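Local coordinates for hypothetical protein (Aquifex aeolicus, PDB 2HEK), which binds zinc and GDP at sites far from each other and is perhaps a dGTPase of the HD-domain family, at residues A[152-155]-A[159-162]; A[60-65]-A[75-80]; A[135-140]-A[145-150]; A[49-54]-A[83-88]. One frame throughout, in Å; residues are numbered along the deposited sequence.

Contact 1: A[152-155]-A[159-162]; sequences EIIT and GSDR. With ZN (zinc ion), chain D.
The carbonyl oxygen of Ile154 is gripped twice: Asp161 N reaches it at 3.1 Å, in the carbonyl plane and on a lone pair, while water 1 donates to Ile154 O from 2.8 Å. The same water accepts from Arg162 N. One residue earlier along each segment, Ser160 N donates to Ile153 O over 2.8 Å. The first three amides of helix 160-173, which have no preceding turn to bond to, are thus served by two carbonyls from the end of helix 145-155 and by a water. Gly159, the N-cap, lies so close that a beta carbon on it would collide with Ile154 O; its CA is only 3.3 Å from Ile153 O. Ser160 OG sits between its backbone N and carbonyl carbon (chi1 59°), which lays it 3.4 Å from Ile154 CA and lets it bond to Thr62 OG1 on helix 51-69. Asp161 instead carries CG anti to the backbone N (chi1 -174°): its CB rests against Ile154 O and its carboxylate turns to the zinc, bound by Asp161 OD1 at 2.1 Å. This junction of two helix ends presents Asp161, the zinc ligand that fits the final aspartate of the H...HD...D pattern of HD domains.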
loop_
_atom_site.group_PDB
_atom_site.type_symbol
_atom_site.label_atom_id
_atom_site.label_comp_id
_atom_site.label_asym_id
_atom_site.label_seq_id
_atom_site.Cartn_x
_atom_site.Cartn_y
_atom_site.Cartn_z
ATOM N N GLU A 152 4.324 28.467 12.320
ATOM C CA GLU A 152 5.003 27.169 12.556
ATOM C C GLU A 152 4.192 25.998 11.990
ATOM O O GLU A 152 4.766 25.022 11.490
ATOM C CB GLU A 152 5.210 26.913 14.054
ATOM C CG GLU A 152 6.378 27.659 14.651
ATOM C CD GLU A 152 6.586 27.406 16.162
ATOM O OE1 GLU A 152 5.855 26.615 16.810
ATOM O OE2 GLU A 152 7.495 28.058 16.711
ATOM N N ILE A 153 2.866 26.099 12.083
ATOM C CA ILE A 153 1.992 25.044 11.581
ATOM C C ILE A 153 2.220 24.806 10.076
ATOM O O ILE A 153 2.179 23.670 9.612
ATOM C CB ILE A 153 0.509 25.307 11.926
ATOM C CG1 ILE A 153 0.293 25.165 13.449
ATOM C CG2 ILE A 153 -0.455 24.382 11.078
ATOM C CD1 ILE A 153 -1.135 25.546 13.936
ATOM N N ILE A 154 2.510 25.867 9.345
ATOM C CA ILE A 154 2.736 25.795 7.910
ATOM C C ILE A 154 4.203 25.634 7.499
ATOM O O ILE A 154 4.501 24.774 6.660
ATOM C CB ILE A 154 2.150 27.007 7.166
ATOM C CG1 ILE A 154 0.632 27.068 7.346
ATOM C CG2 ILE A 154 2.458 26.914 5.631
ATOM C CD1 ILE A 154 0.149 28.484 7.041
ATOM N N THR A 155 5.111 26.415 8.112
ATOM C CA THR A 155 6.468 26.615 7.597
ATOM C C THR A 155 7.530 25.977 8.503
ATOM O O THR A 155 8.725 26.006 8.178
ATOM C CB THR A 155 6.807 28.141 7.473
ATOM O OG1 THR A 155 6.713 28.726 8.769
ATOM C CG2 THR A 155 5.791 28.904 6.517
ATOM N N GLY A 159 6.120 21.413 9.334
ATOM C CA GLY A 159 4.980 22.178 8.821
ATOM C C GLY A 159 4.195 21.447 7.755
ATOM O O GLY A 159 4.693 20.494 7.119
ATOM N N SER A 160 2.960 21.881 7.545
ATOM C CA SER A 160 2.072 21.287 6.531
ATOM C C SER A 160 2.645 21.397 5.119
ATOM O O SER A 160 2.409 20.519 4.262
ATOM C CB SER A 160 0.711 21.985 6.596
ATOM O OG SER A 160 0.853 23.380 6.355
ATOM N N ASP A 161 3.389 22.464 4.854
ATOM C CA ASP A 161 4.036 22.609 3.528
ATOM C C ASP A 161 4.982 21.431 3.230
ATOM O O ASP A 161 4.798 20.730 2.233
ATOM C CB ASP A 161 4.777 23.948 3.468
ATOM C CG ASP A 161 5.343 24.244 2.113
ATOM O OD1 ASP A 161 4.814 23.785 1.089
ATOM O OD2 ASP A 161 6.330 24.984 2.058
ATOM N N ARG A 162 5.948 21.187 4.115
ATOM C CA ARG A 162 6.873 20.077 3.991
ATOM C C ARG A 162 6.191 18.733 4.038
ATOM O O ARG A 162 6.544 17.865 3.266
ATOM C CB ARG A 162 7.889 20.070 5.124
ATOM C CG ARG A 162 9.021 21.003 4.920
ATOM C CD ARG A 162 10.099 20.804 6.001
ATOM N NE ARG A 162 11.286 21.596 5.678
ATOM C CZ ARG A 162 11.550 22.803 6.162
ATOM N NH1 ARG A 162 10.711 23.378 7.021
ATOM N NH2 ARG A 162 12.665 23.438 5.793
HETATM ZN ZN ZN D . 4.886 24.643 -0.819
HETATM O O HOH W 1 6.815 23.290 6.115
HETATM O O HOH W 2 2.905 25.594 -0.146
#

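Contact 2: A[60-65]-A[75-80]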
loop_
_atom_site.group_PDB
_atom_site.type_symbol
_atom_site.label_atom_id
_atom_site.label_comp_id
_atom_site.label_asym_id
_atom_site.label_seq_id
_atom_site.Cartn_x
_atom_site.Cartn_y
_atom_site.Cartn_z
ATOM N N HIS A 60 -5.227 20.917 3.108
ATOM C CA HIS A 60 -5.755 19.717 3.778
ATOM C C HIS A 60 -4.913 19.289 4.994
ATOM O O HIS A 60 -5.457 18.979 6.084
ATOM C CB HIS A 60 -5.799 18.579 2.737
ATOM C CG HIS A 60 -6.151 17.256 3.324
ATOM N ND1 HIS A 60 -7.435 16.928 3.692
ATOM C CD2 HIS A 60 -5.384 16.176 3.617
ATOM C CE1 HIS A 60 -7.446 15.699 4.190
ATOM N NE2 HIS A 60 -6.215 15.221 4.146
ATOM N N ILE A 61 -3.586 19.277 4.852
ATOM C CA ILE A 61 -2.731 18.940 6.000
ATOM C C ILE A 61 -2.808 20.005 7.115
ATOM O O ILE A 61 -2.826 19.662 8.301
ATOM C CB ILE A 61 -1.244 18.688 5.582
ATOM C CG1 ILE A 61 -1.183 17.422 4.741
ATOM C CG2 ILE A 61 -0.315 18.492 6.839
ATOM C CD1 ILE A 61 -1.539 16.132 5.537
ATOM N N THR A 62 -2.886 21.283 6.729
ATOM C CA THR A 62 -3.078 22.354 7.709
ATOM C C THR A 62 -4.355 22.117 8.510
ATOM O O THR A 62 -4.331 22.263 9.728
ATOM C CB THR A 62 -3.132 23.743 7.038
ATOM O OG1 THR A 62 -1.908 23.940 6.299
ATOM C CG2 THR A 62 -3.256 24.845 8.101
ATOM N N GLU A 63 -5.450 21.775 7.826
ATOM C CA GLU A 63 -6.730 21.414 8.491
ATOM C C GLU A 63 -6.528 20.341 9.542
ATOM O O GLU A 63 -6.975 20.477 10.710
ATOM C CB GLU A 63 -7.766 20.941 7.466
ATOM C CG GLU A 63 -9.222 20.751 8.001
ATOM C CD GLU A 63 -10.203 20.662 6.838
ATOM O OE1 GLU A 63 -10.060 19.729 6.004
ATOM O OE2 GLU A 63 -11.105 21.541 6.730
ATOM N N ARG A 64 -5.850 19.267 9.139
ATOM C CA ARG A 64 -5.600 18.130 10.005
ATOM C C ARG A 64 -4.805 18.536 11.237
ATOM O O ARG A 64 -5.160 18.169 12.373
ATOM C CB ARG A 64 -4.849 17.031 9.217
ATOM C CG ARG A 64 -5.711 16.279 8.210
ATOM C CD ARG A 64 -6.593 15.234 8.905
ATOM N NE ARG A 64 -7.255 14.327 7.951
ATOM C CZ ARG A 64 -8.467 14.520 7.423
ATOM N NH1 ARG A 64 -9.184 15.592 7.747
ATOM N NH2 ARG A 64 -8.969 13.632 6.564
ATOM N N ILE A 65 -3.732 19.298 11.038
ATOM C CA ILE A 65 -2.877 19.698 12.171
ATOM C C ILE A 65 -3.661 20.629 13.126
ATOM O O ILE A 65 -3.556 20.490 14.340
ATOM C CB ILE A 65 -1.588 20.419 11.706
ATOM C CG1 ILE A 65 -0.628 19.456 10.956
ATOM C CG2 ILE A 65 -0.871 21.082 12.909
ATOM C CD1 ILE A 65 0.481 20.184 10.144
ATOM N N GLU A 75 -9.517 28.422 10.288
ATOM C CA GLU A 75 -9.796 28.795 8.893
ATOM C C GLU A 75 -8.712 29.708 8.351
ATOM O O GLU A 75 -8.280 29.576 7.205
ATOM C CB GLU A 75 -11.189 29.413 8.725
ATOM C CG GLU A 75 -11.497 29.842 7.256
ATOM C CD GLU A 75 -11.619 28.663 6.263
ATOM O OE1 GLU A 75 -11.547 27.460 6.670
ATOM O OE2 GLU A 75 -11.812 28.959 5.069
ATOM N N LEU A 76 -8.215 30.605 9.196
ATOM C CA LEU A 76 -7.264 31.594 8.701
ATOM C C LEU A 76 -5.941 30.916 8.350
ATOM O O LEU A 76 -5.326 31.247 7.340
ATOM C CB LEU A 76 -7.030 32.698 9.748
ATOM C CG LEU A 76 -6.011 33.734 9.302
ATOM C CD1 LEU A 76 -6.630 34.600 8.193
ATOM C CD2 LEU A 76 -5.565 34.581 10.479
ATOM N N VAL A 77 -5.487 29.993 9.210
ATOM C CA VAL A 77 -4.213 29.315 8.962
ATOM C C VAL A 77 -4.375 28.376 7.756
ATOM O O VAL A 77 -3.444 28.237 6.984
ATOM C CB VAL A 77 -3.638 28.615 10.225
ATOM C CG1 VAL A 77 -4.484 27.474 10.652
ATOM C CG2 VAL A 77 -2.206 28.077 9.972
ATOM N N LYS A 78 -5.561 27.782 7.572
ATOM C CA LYS A 78 -5.806 26.910 6.417
ATOM C C LYS A 78 -5.673 27.733 5.162
ATOM O O LYS A 78 -5.043 27.300 4.168
ATOM C CB LYS A 78 -7.198 26.263 6.450
ATOM C CG LYS A 78 -7.304 25.056 7.425
ATOM C CD LYS A 78 -8.773 24.714 7.695
ATOM C CE LYS A 78 -9.593 24.508 6.378
ATOM N NZ LYS A 78 -11.063 24.243 6.691
ATOM N N LEU A 79 -6.245 28.933 5.183
ATOM C CA LEU A 79 -6.111 29.764 3.981
ATOM C C LEU A 79 -4.682 30.230 3.798
ATOM O O LEU A 79 -4.222 30.332 2.670
ATOM C CB LEU A 79 -7.124 30.944 3.965
ATOM C CG LEU A 79 -8.614 30.551 3.950
ATOM C CD1 LEU A 79 -9.577 31.792 3.946
ATOM C CD2 LEU A 79 -8.939 29.606 2.777
ATOM N N ALA A 80 -3.958 30.524 4.890
ATOM C CA ALA A 80 -2.543 30.872 4.750
ATOM C C ALA A 80 -1.785 29.710 4.078
ATOM O O ALA A 80 -0.890 29.936 3.249
ATOM C CB ALA A 80 -1.927 31.196 6.143
#
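Glu63 and Lys78 cross obliquely between two antiparallel helices, their aliphatic parts touching before their charges meet. Lys78 CD packs 3.9 Å from Glu63 CB, and the lysine chain then bends at its third torsion (chi3 53°), which brings the ammonium over the carboxylate: NZ lies 2.7 Å from Glu63 OE2, approaching from above the carboxylate plane, 36° out of it. On its own helix Lys78 NZ also makes a weaker, 3.3 Å salt bridge to Glu75 OE1, so one ammonium links two carboxylates in a small network; Tyr59 OH adds a weak bond. With an alanine here, Glu63 and Glu75 would probably lose the positive charge between them, and the alkyl flank of Glu63 its cover. Thr62 is directed toward the facing helix. Its methyl CG2 comes 3.6 Å from Val77 O and 3.7 Å from Lys78 CA, with both methyls of Val77 also within van der Waals range, while the hydroxyl is turned back to Val58 O on its own helix. The axes of the short segments pass 8.5 Å apart at 151°, with Thr62 where the backbones are nearest. Helices 51-69 and 74-82, consecutive in the chain, pair here as an antiparallel helical hairpin of the all-helical HD domain.

Contact 3: A[135-140]-A[145-150]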
loop_
_atom_site.group_PDB
_atom_site.type_symbol
_atom_site.label_atom_id
_atom_site.label_comp_id
_atom_site.label_asym_id
_atom_site.label_seq_id
_atom_site.Cartn_x
_atom_site.Cartn_y
_atom_site.Cartn_z
ATOM N N VAL A 135 -0.789 37.139 5.614
ATOM C CA VAL A 135 0.448 37.352 4.845
ATOM C C VAL A 135 1.719 37.032 5.655
ATOM O O VAL A 135 2.595 36.315 5.190
ATOM C CB VAL A 135 0.523 38.781 4.276
ATOM C CG1 VAL A 135 1.945 39.066 3.752
ATOM C CG2 VAL A 135 -0.523 38.956 3.176
ATOM N N ARG A 136 1.809 37.541 6.875
ATOM C CA ARG A 136 2.959 37.270 7.751
ATOM C C ARG A 136 3.090 35.790 8.073
ATOM O O ARG A 136 4.178 35.249 8.055
ATOM C CB ARG A 136 2.837 38.077 9.065
ATOM C CG ARG A 136 3.185 39.558 8.859
ATOM C CD ARG A 136 3.428 40.333 10.175
ATOM N NE ARG A 136 2.216 40.455 10.980
ATOM C CZ ARG A 136 1.308 41.426 10.796
ATOM N NH1 ARG A 136 1.456 42.315 9.831
ATOM N NH2 ARG A 136 0.250 41.484 11.548
ATOM N N ILE A 137 1.971 35.169 8.412
ATOM C CA ILE A 137 1.904 33.766 8.750
ATOM C C ILE A 137 2.413 32.932 7.561
ATOM O O ILE A 137 3.303 32.077 7.716
ATOM C CB ILE A 137 0.472 33.384 9.171
ATOM C CG1 ILE A 137 0.187 33.980 10.556
ATOM C CG2 ILE A 137 0.234 31.799 9.180
ATOM C CD1 ILE A 137 -1.255 34.095 10.868
ATOM N N THR A 138 1.903 33.229 6.373
ATOM C CA THR A 138 2.299 32.458 5.210
ATOM C C THR A 138 3.754 32.687 4.788
ATOM O O THR A 138 4.370 31.796 4.209
ATOM C CB THR A 138 1.321 32.597 4.014
ATOM O OG1 THR A 138 1.363 31.371 3.265
ATOM C CG2 THR A 138 1.683 33.788 3.107
ATOM N N LEU A 139 4.316 33.860 5.076
ATOM C CA LEU A 139 5.702 34.107 4.691
ATOM C C LEU A 139 6.686 33.695 5.753
ATOM O O LEU A 139 7.891 33.848 5.562
ATOM C CB LEU A 139 5.938 35.577 4.348
ATOM C CG LEU A 139 5.098 36.154 3.227
ATOM C CD1 LEU A 139 5.447 37.628 3.065
ATOM C CD2 LEU A 139 5.340 35.400 1.955
ATOM N N GLY A 140 6.193 33.200 6.873
ATOM C CA GLY A 140 7.063 32.919 8.022
ATOM C C GLY A 140 7.710 34.172 8.642
ATOM O O GLY A 140 8.865 34.129 9.076
ATOM N N GLU A 145 3.291 36.148 19.207
ATOM C CA GLU A 145 3.344 34.719 19.536
ATOM C C GLU A 145 2.230 33.891 18.897
ATOM O O GLU A 145 2.454 32.754 18.522
ATOM C CB GLU A 145 3.366 34.521 21.043
ATOM C CG GLU A 145 4.673 34.974 21.696
ATOM C CD GLU A 145 5.922 34.430 20.999
ATOM O OE1 GLU A 145 6.200 33.202 21.099
ATOM O OE2 GLU A 145 6.628 35.239 20.348
ATOM N N GLU A 146 1.029 34.460 18.770
ATOM C CA GLU A 146 -0.045 33.797 18.037
ATOM C C GLU A 146 0.367 33.612 16.583
ATOM O O GLU A 146 0.240 32.514 16.048
ATOM C CB GLU A 146 -1.369 34.567 18.148
ATOM C CG GLU A 146 -2.547 34.009 17.298
ATOM C CD GLU A 146 -3.100 32.622 17.722
ATOM O OE1 GLU A 146 -2.470 31.874 18.522
ATOM O OE2 GLU A 146 -4.190 32.269 17.219
ATOM N N GLU A 147 0.876 34.671 15.953
ATOM C CA GLU A 147 1.285 34.575 14.576
ATOM C C GLU A 147 2.409 33.553 14.421
ATOM O O GLU A 147 2.444 32.846 13.424
ATOM C CB GLU A 147 1.715 35.901 14.016
ATOM C CG GLU A 147 0.538 36.907 13.778
ATOM C CD GLU A 147 1.038 38.281 13.306
ATOM O OE1 GLU A 147 2.185 38.366 12.818
ATOM O OE2 GLU A 147 0.284 39.287 13.406
ATOM N N LYS A 148 3.308 33.480 15.401
ATOM C CA LYS A 148 4.428 32.539 15.326
ATOM C C LYS A 148 3.933 31.092 15.402
ATOM O O LYS A 148 4.376 30.263 14.614
ATOM C CB LYS A 148 5.507 32.821 16.387
ATOM C CG LYS A 148 6.724 31.862 16.326
ATOM C CD LYS A 148 7.680 32.142 17.477
ATOM C CE LYS A 148 8.959 31.317 17.402
ATOM N NZ LYS A 148 9.899 31.682 18.567
ATOM N N LEU A 149 3.016 30.791 16.321
ATOM C CA LEU A 149 2.451 29.436 16.389
ATOM C C LEU A 149 1.800 29.048 15.053
ATOM O O LEU A 149 2.000 27.937 14.548
ATOM C CB LEU A 149 1.416 29.306 17.532
ATOM C CG LEU A 149 0.598 28.012 17.619
ATOM C CD1 LEU A 149 1.511 26.789 17.889
ATOM C CD2 LEU A 149 -0.481 28.095 18.692
ATOM N N LEU A 150 0.997 29.958 14.501
ATOM C CA LEU A 150 0.252 29.662 13.297
ATOM C C LEU A 150 1.204 29.481 12.146
ATOM O O LEU A 150 1.014 28.570 11.332
ATOM C CB LEU A 150 -0.810 30.765 12.991
ATOM C CG LEU A 150 -1.957 30.912 14.009
ATOM C CD1 LEU A 150 -2.987 31.941 13.536
ATOM C CD2 LEU A 150 -2.654 29.550 14.228
#
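The polar half of this contact is a side-on grip of Glu147 by Arg136. Two guanidinium nitrogens are used, one for each carboxylate oxygen: NE of Arg136 donates to Glu147 OE1 over 2.8 Å and NH2 of Arg136 to Glu147 OE2 over 2.9 Å, both bonds nearly straight. The oxygens lie in the guanidinium plane and are met on their syn sides, although the two planes are turned 30° against each other. A bend at the third torsion of Arg136 (chi3 -67°) swings the NE edge round to the acid, whose own chain is extended. Glu147 OE1 also accepts from Glu143 N, which ties the pair to the loop joining the helices. A leucine in place of Arg136 would probably cost the buried Glu147 carboxylate both charged bonds, leaving Glu143 N to hold OE1 and OE2 without its close partner.

The apolar half centres on Ile137. Its CD1 meets CD1 of Leu150 at 3.8 Å, CG1 of Ile137 rests 3.8 Å from Glu147 O, and CG2 of Ile137 lies 3.9 Å from Leu150 C, so the side chain covers a turn of the facing backbone. The axes of the two short segments pass 8.9 Å apart at 44°. Helix 128-139 closes with a Schellman motif at Gly140 before a short loop leads into helix 145-155, a joined helix pair within the helical HD-domain fold.

Contact 4: A[49-54]-A[83-88]; sequences HTRFEH and LHDLGH. With ZN (zinc ion), chain D; PO4 (phosphate ion), chain C.
The zinc site of the HD domain is assembled where Arg51 and His54, at the start of helix 51-69, face Asp85 and His88 of the loop 83-88. CG of His54, anti to the backbone N (chi1 171°), carries the ring toward the loop, where NE2 binds zinc at 2.3 Å; ND1 bonds to Asp164, a second-shell residue that, with the metal, probably sets the ring's rotation. O2 of a phosphate, probably from the crystallisation liquor, lies 2.0 Å from the zinc; water 2 and Asp161 of helix 160-173 are the remaining ligands. Water 2 donates to Asp85 OD1, which belongs to the site although it stands at a long 2.8 Å from the zinc. Asp85 OD2 touches the edge of the His54 ring, 3.3 Å from His54 CD2, and accepts from Arg51 NH1 at 2.9 Å in a salt bridge, the nitrogen standing 41° out of the carboxylate plane. Arg51 NH1 also donates to phosphate O2 at 3.0 Å. Its guanidinium lies flat on the His88 ring, centres 3.5 Å apart and planes at 19°, which, with these bonds, probably limits its movement. Thr50 and Glu53 form a capping box at the N-terminus of helix 51-69. The loop follows helix 74-82; Leu86 is set against helix 108-115, His84 against helices 145-155 and 160-173, and Phe52 packs on Pro45 of the second subunit.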
loop_
_atom_site.group_PDB
_atom_site.type_symbol
_atom_site.label_atom_id
_atom_site.label_comp_id
_atom_site.label_asym_id
_atom_site.label_seq_id
_atom_site.Cartn_x
_atom_site.Cartn_y
_atom_site.Cartn_z
ATOM N N HIS A 49 3.478 16.428 -11.111
ATOM C CA HIS A 49 2.551 17.123 -10.199
ATOM C C HIS A 49 2.859 18.633 -10.168
ATOM O O HIS A 49 4.039 19.062 -10.382
ATOM C CB HIS A 49 2.640 16.545 -8.785
ATOM C CG HIS A 49 4.054 16.355 -8.299
ATOM N ND1 HIS A 49 4.514 16.857 -7.092
ATOM C CD2 HIS A 49 5.101 15.705 -8.857
ATOM C CE1 HIS A 49 5.781 16.519 -6.930
ATOM N NE2 HIS A 49 6.170 15.843 -8.001
ATOM N N THR A 50 1.812 19.438 -9.938
ATOM C CA THR A 50 1.964 20.897 -9.989
ATOM C C THR A 50 1.737 21.567 -8.650
ATOM O O THR A 50 1.286 20.917 -7.682
ATOM C CB THR A 50 1.018 21.534 -11.028
ATOM O OG1 THR A 50 -0.289 21.613 -10.468
ATOM C CG2 THR A 50 0.934 20.701 -12.296
ATOM N N ARG A 51 2.081 22.863 -8.581
ATOM C CA ARG A 51 1.897 23.656 -7.344
ATOM C C ARG A 51 0.423 23.775 -6.930
ATOM O O ARG A 51 0.103 23.939 -5.737
ATOM C CB ARG A 51 2.545 25.044 -7.525
ATOM C CG ARG A 51 4.066 24.851 -7.538
ATOM C CD ARG A 51 4.833 26.045 -7.012
ATOM N NE ARG A 51 6.251 25.669 -6.941
ATOM C CZ ARG A 51 6.855 25.075 -5.913
ATOM N NH1 ARG A 51 6.218 24.794 -4.774
ATOM N NH2 ARG A 51 8.139 24.763 -6.033
ATOM N N PHE A 52 -0.462 23.613 -7.913
ATOM C CA PHE A 52 -1.936 23.629 -7.680
ATOM C C PHE A 52 -2.328 22.504 -6.750
ATOM O O PHE A 52 -2.922 22.731 -5.685
ATOM C CB PHE A 52 -2.678 23.541 -9.017
ATOM C CG PHE A 52 -4.191 23.615 -8.908
ATOM C CD1 PHE A 52 -4.849 24.827 -9.093
ATOM C CD2 PHE A 52 -4.952 22.460 -8.718
ATOM C CE1 PHE A 52 -6.247 24.905 -9.036
ATOM C CE2 PHE A 52 -6.351 22.508 -8.624
ATOM C CZ PHE A 52 -7.015 23.775 -8.782
ATOM N N GLU A 53 -1.984 21.270 -7.103
ATOM C CA GLU A 53 -2.357 20.160 -6.225
ATOM C C GLU A 53 -1.645 20.212 -4.899
ATOM O O GLU A 53 -2.225 19.839 -3.865
ATOM C CB GLU A 53 -2.088 18.798 -6.881
ATOM C CG GLU A 53 -2.733 18.612 -8.269
ATOM C CD GLU A 53 -1.800 19.009 -9.412
ATOM O OE1 GLU A 53 -0.784 18.293 -9.663
ATOM O OE2 GLU A 53 -2.107 20.033 -10.060
ATOM N N HIS A 54 -0.361 20.576 -4.922
ATOM C CA HIS A 54 0.411 20.771 -3.684
ATOM C C HIS A 54 -0.311 21.771 -2.736
ATOM O O HIS A 54 -0.477 21.506 -1.543
ATOM C CB HIS A 54 1.839 21.269 -3.997
ATOM C CG HIS A 54 2.610 21.685 -2.782
ATOM N ND1 HIS A 54 2.782 20.853 -1.689
ATOM C CD2 HIS A 54 3.264 22.842 -2.486
ATOM C CE1 HIS A 54 3.495 21.487 -0.772
ATOM N NE2 HIS A 54 3.796 22.693 -1.233
ATOM N N LEU A 83 -2.581 29.573 0.193
ATOM C CA LEU A 83 -2.037 30.614 -0.688
ATOM C C LEU A 83 -0.521 30.701 -0.636
ATOM O O LEU A 83 0.083 31.569 -1.261
ATOM C CB LEU A 83 -2.671 31.970 -0.324
ATOM C CG LEU A 83 -4.212 31.955 -0.352
ATOM C CD1 LEU A 83 -4.752 33.301 0.075
ATOM C CD2 LEU A 83 -4.749 31.602 -1.749
ATOM N N HIS A 84 0.089 29.777 0.109
ATOM C CA HIS A 84 1.525 29.801 0.365
ATOM C C HIS A 84 2.393 29.860 -0.877
ATOM O O HIS A 84 3.466 30.417 -0.833
ATOM C CB HIS A 84 1.941 28.585 1.190
ATOM C CG HIS A 84 3.339 28.679 1.723
ATOM N ND1 HIS A 84 4.394 27.978 1.177
ATOM C CD2 HIS A 84 3.859 29.401 2.745
ATOM C CE1 HIS A 84 5.504 28.260 1.843
ATOM N NE2 HIS A 84 5.205 29.118 2.801
ATOM N N ASP A 85 1.947 29.247 -1.972
ATOM C CA ASP A 85 2.692 29.192 -3.229
ATOM C C ASP A 85 2.327 30.252 -4.301
ATOM O O ASP A 85 2.853 30.196 -5.422
ATOM C CB ASP A 85 2.481 27.799 -3.867
ATOM C CG ASP A 85 3.469 26.746 -3.383
ATOM O OD1 ASP A 85 4.155 26.922 -2.360
ATOM O OD2 ASP A 85 3.572 25.704 -4.059
ATOM N N LEU A 86 1.449 31.202 -3.999
ATOM C CA LEU A 86 0.984 32.142 -5.040
ATOM C C LEU A 86 2.112 32.897 -5.734
ATOM O O LEU A 86 2.020 33.214 -6.927
ATOM C CB LEU A 86 -0.015 33.141 -4.482
ATOM C CG LEU A 86 -1.426 32.686 -4.113
ATOM C CD1 LEU A 86 -2.166 33.893 -3.515
ATOM C CD2 LEU A 86 -2.166 32.216 -5.340
ATOM N N GLY A 87 3.183 33.169 -4.996
ATOM C CA GLY A 87 4.303 33.919 -5.515
ATOM C C GLY A 87 5.467 33.079 -6.070
ATOM O O GLY A 87 6.539 33.617 -6.308
ATOM N N HIS A 88 5.266 31.772 -6.274
ATOM C CA HIS A 88 6.350 30.921 -6.778
ATOM C C HIS A 88 6.563 31.078 -8.283
ATOM O O HIS A 88 5.614 31.039 -9.064
ATOM C CB HIS A 88 6.100 29.450 -6.406
ATOM C CG HIS A 88 7.432 28.707 -6.204
ATOM N ND1 HIS A 88 7.888 28.340 -4.958
ATOM C CD2 HIS A 88 8.401 28.338 -7.085
ATOM C CE1 HIS A 88 9.061 27.733 -5.081
ATOM N NE2 HIS A 88 9.398 27.722 -6.362
HETATM ZN ZN ZN D . 4.886 24.643 -0.819
HETATM P P PO4 C . 7.324 25.538 -1.221
HETATM O O1 PO4 C . 6.617 26.845 -1.528
HETATM O O2 PO4 C . 6.608 24.363 -1.834
HETATM O O3 PO4 C . 8.741 25.612 -1.767
HETATM O O4 PO4 C . 7.463 25.391 0.256
HETATM O O HOH W 2 2.905 25.594 -0.146
#

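Contacts 1 and 4 meet at the zinc, where Asp161 OD1 and His54 NE2, both ligands, come within 2.8 Å of each other; water 2, another zinc ligand, belongs to both contacts. Contact 2 shares helix 51-69 with contact 4, the side chain of Thr62 about 10 Å from the metal; it joins contact 1 through Ser160 OG and Thr62 OG1, 2.8 Å apart. Contact 3 uses helix 145-155, as contact 1 does, and touches contact 2 where Ala80 O lies 2.7 Å from Thr138 OG1. Ile154 CD1 packs on both Ala80 CB and Ile137 CG2, binding contacts 1, 2 and 3 together. Phe52 of contact 4 lines a GDP pocket, yet the Arg51 side chain is about 13 Å from bound GDP.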